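Local coordinates for protein isoform 2 of Dual oxidase maturation factor 1 (Homo sapiens, PDB 7D3F) that may be required for the maturation of the dual oxidase DUOX1 and for its transport from the endoplasmic reticulum to the plasma membrane, at residues A97-Q102 with L155-K160; V40-I45 with F52-V57; F216-L221 with L260-G265. All blocks are in the same frame, centred on the assembly; numbering follows the deposited sequence.

Contact 1. Residues A97-Q102 with L155-K160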
loop_
_atom_site.group_PDB
_atom_site.type_symbol
_atom_site.label_atom_id
_atom_site.label_comp_id
_atom_site.label_asym_id
_atom_site.label_seq_id
_atom_site.Cartn_x
_atom_site.Cartn_y
_atom_site.Cartn_z
ATOM N N ALA B 97 8.846 -41.041 9.957
ATOM C CA ALA B 97 8.932 -39.880 9.086
ATOM C C ALA B 97 10.214 -39.109 9.354
ATOM O O ALA B 97 10.824 -39.220 10.422
ATOM C CB ALA B 97 7.717 -38.961 9.262
ATOM N N ASP B 98 10.609 -38.319 8.358
ATOM C CA ASP B 98 11.666 -37.334 8.514
ATOM C C ASP B 98 11.043 -36.026 8.982
ATOM O O ASP B 98 10.163 -35.470 8.312
ATOM C CB ASP B 98 12.433 -37.125 7.209
ATOM C CG ASP B 98 13.077 -38.396 6.697
ATOM O OD1 ASP B 98 12.873 -38.728 5.511
ATOM O OD2 ASP B 98 13.780 -39.068 7.481
ATOM N N ILE B 99 11.496 -35.548 10.136
ATOM C CA ILE B 99 11.063 -34.282 10.709
ATOM C C ILE B 99 12.208 -33.292 10.564
ATOM O O ILE B 99 13.335 -33.567 10.996
ATOM C CB ILE B 99 10.646 -34.444 12.179
ATOM C CG1 ILE B 99 9.738 -35.666 12.329
ATOM C CG2 ILE B 99 9.941 -33.192 12.670
ATOM C CD1 ILE B 99 9.300 -35.936 13.745
ATOM N N GLY B 100 11.921 -32.155 9.946
ATOM C CA GLY B 100 12.939 -31.168 9.662
ATOM C C GLY B 100 12.512 -29.783 10.097
ATOM O O GLY B 100 11.341 -29.411 10.018
ATOM N N LEU B 101 13.495 -29.021 10.558
ATOM C CA LEU B 101 13.316 -27.644 10.986
ATOM C C LEU B 101 14.113 -26.749 10.051
ATOM O O LEU B 101 15.283 -27.031 9.768
ATOM C CB LEU B 101 13.782 -27.463 12.432
ATOM C CG LEU B 101 13.234 -26.286 13.234
ATOM C CD1 LEU B 101 11.746 -26.462 13.480
ATOM C CD2 LEU B 101 13.989 -26.169 14.546
ATOM N N GLN B 102 13.482 -25.678 9.568
ATOM C CA GLN B 102 14.103 -24.734 8.640
ATOM C C GLN B 102 13.810 -23.332 9.164
ATOM O O GLN B 102 12.786 -22.735 8.824
ATOM C CB GLN B 102 13.575 -24.935 7.223
ATOM C CG GLN B 102 14.115 -26.163 6.513
ATOM C CD GLN B 102 13.572 -26.299 5.103
ATOM O OE1 GLN B 102 12.368 -26.182 4.877
ATOM N NE2 GLN B 102 14.461 -26.536 4.146
ATOM N N LEU B 155 3.182 -29.579 15.691
ATOM C CA LEU B 155 2.746 -28.783 16.833
ATOM C C LEU B 155 3.843 -28.679 17.882
ATOM O O LEU B 155 4.029 -27.621 18.493
ATOM C CB LEU B 155 1.478 -29.382 17.442
ATOM C CG LEU B 155 0.214 -29.320 16.587
ATOM C CD1 LEU B 155 -0.962 -29.919 17.339
ATOM C CD2 LEU B 155 -0.081 -27.886 16.176
ATOM N N TYR B 156 4.576 -29.769 18.110
ATOM C CA TYR B 156 5.663 -29.757 19.084
ATOM C C TYR B 156 6.760 -28.780 18.674
ATOM O O TYR B 156 7.195 -27.940 19.474
ATOM C CB TYR B 156 6.214 -31.176 19.240
ATOM C CG TYR B 156 7.560 -31.275 19.920
ATOM C CD1 TYR B 156 8.721 -31.450 19.179
ATOM C CD2 TYR B 156 7.667 -31.216 21.303
ATOM C CE1 TYR B 156 9.954 -31.550 19.794
ATOM C CE2 TYR B 156 8.896 -31.315 21.926
ATOM C CZ TYR B 156 10.035 -31.483 21.166
ATOM O OH TYR B 156 11.262 -31.583 21.782
ATOM N N LEU B 157 7.205 -28.861 17.418
ATOM C CA LEU B 157 8.256 -27.957 16.961
ATOM C C LEU B 157 7.773 -26.512 16.897
ATOM O O LEU B 157 8.574 -25.588 17.085
ATOM C CB LEU B 157 8.790 -28.410 15.602
ATOM C CG LEU B 157 9.761 -29.592 15.649
ATOM C CD1 LEU B 157 10.305 -29.900 14.265
ATOM C CD2 LEU B 157 10.895 -29.313 16.622
ATOM N N ALA B 158 6.483 -26.291 16.634
ATOM C CA ALA B 158 5.956 -24.931 16.635
ATOM C C ALA B 158 5.878 -24.368 18.048
ATOM O O ALA B 158 6.201 -23.197 18.276
ATOM C CB ALA B 158 4.582 -24.899 15.966
ATOM N N GLU B 159 5.446 -25.188 19.010
ATOM C CA GLU B 159 5.389 -24.751 20.399
ATOM C C GLU B 159 6.782 -24.515 20.961
ATOM O O GLU B 159 6.948 -23.717 21.891
ATOM C CB GLU B 159 4.638 -25.786 21.238
ATOM C CG GLU B 159 4.107 -25.272 22.568
ATOM C CD GLU B 159 5.023 -25.595 23.731
ATOM O OE1 GLU B 159 5.616 -24.657 24.304
ATOM O OE2 GLU B 159 5.151 -26.791 24.070
ATOM N N LYS B 160 7.790 -25.200 20.416
ATOM C CA LYS B 160 9.165 -24.937 20.829
ATOM C C LYS B 160 9.584 -23.501 20.533
ATOM O O LYS B 160 10.449 -22.955 21.228
ATOM C CB LYS B 160 10.113 -25.919 20.144
ATOM C CG LYS B 160 10.190 -27.274 20.818
ATOM C CD LYS B 160 10.920 -27.177 22.148
ATOM C CE LYS B 160 11.097 -28.544 22.781
ATOM N NZ LYS B 160 11.998 -28.498 23.966
#
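Leu157, on helix 152-160, sets one methyl group against two side chains of strand 94-103, Ile99 and Leu101. Being two residues apart, these share a face of the strand, whereas the backbone of Gly100 between them adds only a marginal touch. The CD1 methyl of Leu157 lies 3.7 Å from Ile99 CG2 and 3.8 Å from Leu101 CD1, serving both at once. Its reach follows from a stretched side chain: CG stands anti to the carbonyl carbon (chi1 -78°) and CD1 continues outward (chi2 -176°). In Ile99 the short branch does the touching, for CG2 is the arm opposite the backbone N. Leu101 CD1 also approaches Leu157 CB at 4.1 Å. Both strand side chains meet the leucine at a slant. The axes of the two segments come within 10.3 Å, the helix running roughly along the strand. No hydrogen bond joins them, and the side chains that meet are all aliphatic. Farther along the helix, Lys160 forms a salt bridge with an acidic side chain of another protein chain. Two strands add to the apolar surroundings: from strand 107-114, Ile110 packs on Leu157 and Leu112 on Ile99, while from strand 236-238 Leu236 touches Leu101 and Leu238 touches Ile99.

Contact 2. Residues V40-I45 with F52-V57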
loop_
_atom_site.group_PDB
_atom_site.type_symbol
_atom_site.label_atom_id
_atom_site.label_comp_id
_atom_site.label_asym_id
_atom_site.label_seq_id
_atom_site.Cartn_x
_atom_site.Cartn_y
_atom_site.Cartn_z
ATOM N N VAL B 40 19.733 -12.510 -25.484
ATOM C CA VAL B 40 19.176 -12.152 -26.787
ATOM C C VAL B 40 19.888 -10.931 -27.355
ATOM O O VAL B 40 20.253 -10.899 -28.537
ATOM C CB VAL B 40 17.656 -11.925 -26.676
ATOM C CG1 VAL B 40 17.132 -11.204 -27.907
ATOM C CG2 VAL B 40 16.935 -13.253 -26.495
ATOM N N ILE B 41 20.108 -9.907 -26.522
ATOM C CA ILE B 41 20.776 -8.694 -27.000
ATOM C C ILE B 41 22.291 -8.821 -27.033
ATOM O O ILE B 41 22.969 -7.873 -27.454
ATOM C CB ILE B 41 20.407 -7.463 -26.147
ATOM C CG1 ILE B 41 21.056 -7.551 -24.766
ATOM C CG2 ILE B 41 18.896 -7.333 -26.028
ATOM C CD1 ILE B 41 20.836 -6.323 -23.911
ATOM N N LEU B 42 22.843 -9.953 -26.594
ATOM C CA LEU B 42 24.293 -10.146 -26.559
ATOM C C LEU B 42 24.997 -9.882 -27.887
ATOM O O LEU B 42 26.039 -9.207 -27.874
ATOM C CB LEU B 42 24.593 -11.564 -26.047
ATOM C CG LEU B 42 26.058 -11.925 -25.803
ATOM C CD1 LEU B 42 26.642 -11.070 -24.690
ATOM C CD2 LEU B 42 26.195 -13.404 -25.476
ATOM N N PRO B 43 24.525 -10.374 -29.040
ATOM C CA PRO B 43 25.201 -10.020 -30.301
ATOM C C PRO B 43 25.185 -8.532 -30.597
ATOM O O PRO B 43 26.048 -8.053 -31.343
ATOM C CB PRO B 43 24.422 -10.814 -31.358
ATOM C CG PRO B 43 23.824 -11.944 -30.607
ATOM C CD PRO B 43 23.465 -11.373 -29.269
ATOM N N GLY B 44 24.233 -7.783 -30.035
ATOM C CA GLY B 44 24.238 -6.338 -30.181
ATOM C C GLY B 44 25.369 -5.657 -29.445
ATOM O O GLY B 44 25.759 -4.547 -29.820
ATOM N N ILE B 45 25.898 -6.292 -28.401
ATOM C CA ILE B 45 27.084 -5.784 -27.719
ATOM C C ILE B 45 28.250 -5.867 -28.700
ATOM O O ILE B 45 28.688 -6.962 -29.064
ATOM C CB ILE B 45 27.375 -6.569 -26.436
ATOM C CG1 ILE B 45 26.113 -6.679 -25.577
ATOM C CG2 ILE B 45 28.499 -5.912 -25.648
ATOM C CD1 ILE B 45 25.557 -5.344 -25.131
ATOM N N PHE B 52 33.424 -10.298 -21.448
ATOM C CA PHE B 52 33.507 -9.623 -20.158
ATOM C C PHE B 52 32.142 -9.089 -19.753
ATOM O O PHE B 52 31.662 -9.352 -18.643
ATOM C CB PHE B 52 34.535 -8.490 -20.225
ATOM C CG PHE B 52 34.774 -7.803 -18.907
ATOM C CD1 PHE B 52 34.002 -6.716 -18.523
ATOM C CD2 PHE B 52 35.778 -8.237 -18.058
ATOM C CE1 PHE B 52 34.223 -6.083 -17.314
ATOM C CE2 PHE B 52 36.004 -7.607 -16.849
ATOM C CZ PHE B 52 35.225 -6.529 -16.476
ATOM N N TRP B 53 31.478 -8.387 -20.677
ATOM C CA TRP B 53 30.138 -7.878 -20.412
ATOM C C TRP B 53 29.241 -8.995 -19.903
ATOM O O TRP B 53 28.647 -8.888 -18.821
ATOM C CB TRP B 53 29.563 -7.256 -21.688
ATOM C CG TRP B 53 28.241 -6.567 -21.504
ATOM C CD1 TRP B 53 28.040 -5.281 -21.095
ATOM C CD2 TRP B 53 26.939 -7.121 -21.738
ATOM N NE1 TRP B 53 26.695 -5.003 -21.051
ATOM C CE2 TRP B 53 25.997 -6.115 -21.441
ATOM C CE3 TRP B 53 26.478 -8.371 -22.165
ATOM C CZ2 TRP B 53 24.623 -6.319 -21.558
ATOM C CZ3 TRP B 53 25.113 -8.572 -22.279
ATOM C CH2 TRP B 53 24.202 -7.551 -21.977
ATOM N N LEU B 54 29.217 -10.117 -20.630
ATOM C CA LEU B 54 28.402 -11.251 -20.217
ATOM C C LEU B 54 28.705 -11.616 -18.774
ATOM O O LEU B 54 27.807 -11.621 -17.921
ATOM C CB LEU B 54 28.660 -12.444 -21.139
ATOM C CG LEU B 54 27.886 -13.734 -20.851
ATOM C CD1 LEU B 54 26.563 -13.750 -21.605
ATOM C CD2 LEU B 54 28.719 -14.967 -21.185
ATOM N N LEU B 55 29.992 -11.816 -18.468
ATOM C CA LEU B 55 30.379 -12.172 -17.109
ATOM C C LEU B 55 29.801 -11.173 -16.124
ATOM O O LEU B 55 29.030 -11.545 -15.226
ATOM C CB LEU B 55 31.904 -12.226 -16.991
ATOM C CG LEU B 55 32.590 -13.591 -17.093
ATOM C CD1 LEU B 55 32.266 -14.452 -15.879
ATOM C CD2 LEU B 55 32.195 -14.303 -18.378
ATOM N N ARG B 56 30.063 -9.882 -16.360
ATOM C CA ARG B 56 29.573 -8.861 -15.446
ATOM C C ARG B 56 28.077 -9.019 -15.250
ATOM O O ARG B 56 27.603 -9.215 -14.122
ATOM C CB ARG B 56 29.903 -7.463 -15.976
ATOM C CG ARG B 56 29.266 -6.343 -15.163
ATOM C CD ARG B 56 29.674 -4.962 -15.656
ATOM N NE ARG B 56 29.213 -4.694 -17.016
ATOM C CZ ARG B 56 29.204 -3.488 -17.574
ATOM N NH1 ARG B 56 28.771 -3.333 -18.817
ATOM N NH2 ARG B 56 29.624 -2.434 -16.886
ATOM N N VAL B 57 27.337 -9.070 -16.362
ATOM C CA VAL B 57 25.886 -9.152 -16.273
ATOM C C VAL B 57 25.498 -10.343 -15.419
ATOM O O VAL B 57 24.821 -10.196 -14.390
ATOM C CB VAL B 57 25.265 -9.238 -17.680
ATOM C CG1 VAL B 57 23.857 -9.798 -17.598
ATOM C CG2 VAL B 57 25.266 -7.873 -18.353
#
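Ile45 lies over the indole of Trp53 in the contact between segments 40-45 and 52-57. This is a CH-pi interaction: Ile45 CG1 stands 3.8 Å from the centroid of the six-membered ring of Trp53, only 10° off the ring normal. The same side chain carries its CD1 across the face, 3.8 Å from Trp53 CE2, meeting the indole at about a right angle. Val57 CG2, a turn along the same helix as the tryptophan, sits 3.5 Å above the plane on the opposite face, and the indole is thus sandwiched between two aliphatic groups. Trp53 reaches across because its CG is anti to the backbone N (chi1 -174°).

Further apolar contacts gather round this ring without lying squarely over it. Leu42 CD1 approaches Trp53 CE3 at 3.7 Å, and Ile41 CD1 comes obliquely to within 4.1 Å of Trp53 CH2; an apolar side chain of another protein chain also packs against Ile41. A purely aliphatic pair completes the set, Leu42 CD2 and Leu54 CD1 being 3.9 Å apart.

Hydrogen bonding stays within each segment: Ile45 N bonds Leu42 O at 3.0 Å, closing the 3-10 turn of residues 42-44. Arg50 packs against Leu42 and Ile45. The contact forms the end of a helical hairpin, in which two predicted membrane-spanning helices, 22-41 and 50-72, are joined by a short loop predicted to be cytoplasmic.

Contact 3. Residues F216-L221 with L260-G265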
loop_
_atom_site.group_PDB
_atom_site.type_symbol
_atom_site.label_atom_id
_atom_site.label_comp_id
_atom_site.label_asym_id
_atom_site.label_seq_id
_atom_site.Cartn_x
_atom_site.Cartn_y
_atom_site.Cartn_z
ATOM N N PHE B 216 27.922 -5.559 3.900
ATOM C CA PHE B 216 26.626 -5.702 4.558
ATOM C C PHE B 216 26.168 -7.156 4.578
ATOM O O PHE B 216 25.546 -7.598 5.550
ATOM C CB PHE B 216 25.586 -4.808 3.885
ATOM C CG PHE B 216 25.581 -3.398 4.404
ATOM C CD1 PHE B 216 25.114 -3.119 5.678
ATOM C CD2 PHE B 216 26.044 -2.353 3.623
ATOM C CE1 PHE B 216 25.109 -1.825 6.163
ATOM C CE2 PHE B 216 26.042 -1.057 4.102
ATOM C CZ PHE B 216 25.574 -0.792 5.374
ATOM N N GLN B 217 26.468 -7.920 3.522
ATOM C CA GLN B 217 26.161 -9.349 3.562
ATOM C C GLN B 217 26.937 -10.047 4.676
ATOM O O GLN B 217 26.374 -10.855 5.432
ATOM C CB GLN B 217 26.464 -9.996 2.210
ATOM C CG GLN B 217 25.559 -9.540 1.079
ATOM C CD GLN B 217 25.710 -10.397 -0.163
ATOM O OE1 GLN B 217 25.557 -11.617 -0.111
ATOM N NE2 GLN B 217 26.017 -9.761 -1.288
ATOM N N LEU B 218 28.231 -9.738 4.801
ATOM C CA LEU B 218 29.030 -10.344 5.863
ATOM C C LEU B 218 28.549 -9.900 7.242
ATOM O O LEU B 218 28.579 -10.684 8.197
ATOM C CB LEU B 218 30.507 -10.008 5.669
ATOM C CG LEU B 218 31.149 -10.567 4.397
ATOM C CD1 LEU B 218 32.653 -10.341 4.406
ATOM C CD2 LEU B 218 30.823 -12.044 4.229
ATOM N N LEU B 219 28.106 -8.647 7.364
ATOM C CA LEU B 219 27.569 -8.167 8.633
ATOM C C LEU B 219 26.273 -8.882 8.991
ATOM O O LEU B 219 26.034 -9.192 10.163
ATOM C CB LEU B 219 27.349 -6.655 8.580
ATOM C CG LEU B 219 28.601 -5.779 8.636
ATOM C CD1 LEU B 219 28.224 -4.305 8.630
ATOM C CD2 LEU B 219 29.439 -6.118 9.859
ATOM N N ALA B 220 25.417 -9.136 7.998
ATOM C CA ALA B 220 24.213 -9.921 8.249
ATOM C C ALA B 220 24.568 -11.322 8.723
ATOM O O ALA B 220 23.968 -11.837 9.678
ATOM C CB ALA B 220 23.352 -9.981 6.987
ATOM N N LEU B 221 25.557 -11.947 8.077
ATOM C CA LEU B 221 26.029 -13.255 8.524
ATOM C C LEU B 221 26.495 -13.209 9.975
ATOM O O LEU B 221 26.113 -14.055 10.795
ATOM C CB LEU B 221 27.170 -13.734 7.631
ATOM C CG LEU B 221 26.860 -14.643 6.447
ATOM C CD1 LEU B 221 27.998 -15.622 6.294
ATOM C CD2 LEU B 221 25.550 -15.371 6.649
ATOM N N LEU B 260 32.382 -12.849 -2.466
ATOM C CA LEU B 260 32.555 -12.506 -3.873
ATOM C C LEU B 260 32.420 -11.006 -4.097
ATOM O O LEU B 260 33.220 -10.408 -4.823
ATOM C CB LEU B 260 31.539 -13.269 -4.724
ATOM C CG LEU B 260 31.587 -13.037 -6.234
ATOM C CD1 LEU B 260 32.904 -13.531 -6.810
ATOM C CD2 LEU B 260 30.409 -13.713 -6.919
ATOM N N CYS B 261 31.416 -10.380 -3.477
ATOM C CA CYS B 261 31.242 -8.938 -3.628
ATOM C C CYS B 261 32.415 -8.171 -3.028
ATOM O O CYS B 261 32.897 -7.196 -3.619
ATOM C CB CYS B 261 29.928 -8.494 -2.988
ATOM S SG CYS B 261 28.442 -9.112 -3.802
ATOM N N VAL B 262 32.885 -8.593 -1.850
ATOM C CA VAL B 262 34.013 -7.919 -1.212
ATOM C C VAL B 262 35.258 -8.029 -2.082
ATOM O O VAL B 262 35.974 -7.045 -2.300
ATOM C CB VAL B 262 34.255 -8.494 0.196
ATOM C CG1 VAL B 262 35.633 -8.097 0.705
ATOM C CG2 VAL B 262 33.180 -8.014 1.156
ATOM N N LEU B 263 35.529 -9.231 -2.599
ATOM C CA LEU B 263 36.700 -9.424 -3.447
ATOM C C LEU B 263 36.583 -8.635 -4.744
ATOM O O LEU B 263 37.572 -8.067 -5.215
ATOM C CB LEU B 263 36.905 -10.911 -3.736
ATOM C CG LEU B 263 37.305 -11.783 -2.542
ATOM C CD1 LEU B 263 37.603 -13.206 -2.990
ATOM C CD2 LEU B 263 38.495 -11.184 -1.809
ATOM N N LEU B 264 35.386 -8.585 -5.335
ATOM C CA LEU B 264 35.204 -7.825 -6.568
ATOM C C LEU B 264 35.425 -6.336 -6.340
ATOM O O LEU B 264 36.107 -5.675 -7.132
ATOM C CB LEU B 264 33.811 -8.084 -7.141
ATOM C CG LEU B 264 33.714 -9.097 -8.285
ATOM C CD1 LEU B 264 34.433 -10.390 -7.936
ATOM C CD2 LEU B 264 32.258 -9.369 -8.629
ATOM N N GLY B 265 34.866 -5.789 -5.258
ATOM C CA GLY B 265 35.087 -4.383 -4.962
ATOM C C GLY B 265 36.541 -4.073 -4.656
ATOM O O GLY B 265 37.082 -3.060 -5.111
#
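An antiparallel pair of predicted membrane-spanning helices, 203-229 and 249-274, meets through Gln217 and Leu218 on one and Cys261 and Val262 on the other. Two adjacent residues on each helix thus make the contact: the CA atoms of Gln217 and Cys261 are 8.8 Å apart, and those of Leu218 and Val262 are 9.0 Å apart. Only 106 Å² is buried between the two six-residue segments, a light touch within a longer interface.

The first pair is polar. As modelled, the side-chain amide of Gln217 turns its nitrogen toward the thiol, with NE2 3.6 Å from Cys261 SG. No hydrogen bond is assigned to this approach. Gln217 gets there by stretching out: CG lies anti to the carbonyl carbon (chi1 -67°) and the next bond is extended (chi2 -169°), carrying the buried amide away from its own helix.

The second pair is aliphatic. The CD1 methyl of Leu218 comes to 4.0 Å from Val262 CG2, the side chains crossing at about a right angle. Of the two arms of Val262, the one that meets the leucine is CG2, which lies anti to the carbonyl carbon, beside the backbone N.

Neighbouring residues carry the interface on in both directions. Leu221 packs on Thr254 and Leu255, Val262 on Ile215, and Cys261 on Leu210. Ile67 and Ile63 of helix 50-72 approach Gln217 and Cys261, so a third helix flanks the polar pair. Such contacts are typical of an antiparallel helix pair in a transmembrane bundle, here joined by a link that contains strands 236-238 and 241-247.

Overall arrangement
The three contacts follow one another along the chain, contact 2 first, then contact 1, then contact 3, and sample two parts of the molecule. Contact 1 lies in the predicted extracellular domain, on the opposite side of the chain's centre from both others; its Ile99 side chain is about 10 Å from a bound N-acetylglucosamine of the attached glycans. Contacts 2 and 3 belong to the predicted membrane helices, their centres 25 Å apart and their nearest atoms about 7 Å apart. Helix 50-72 relates them, since it carries residues 52-57 and also flanks contact 3. From contact 1, centre to centre, contact 3 is 32 Å away and contact 2 is 46 Å away; none touches another.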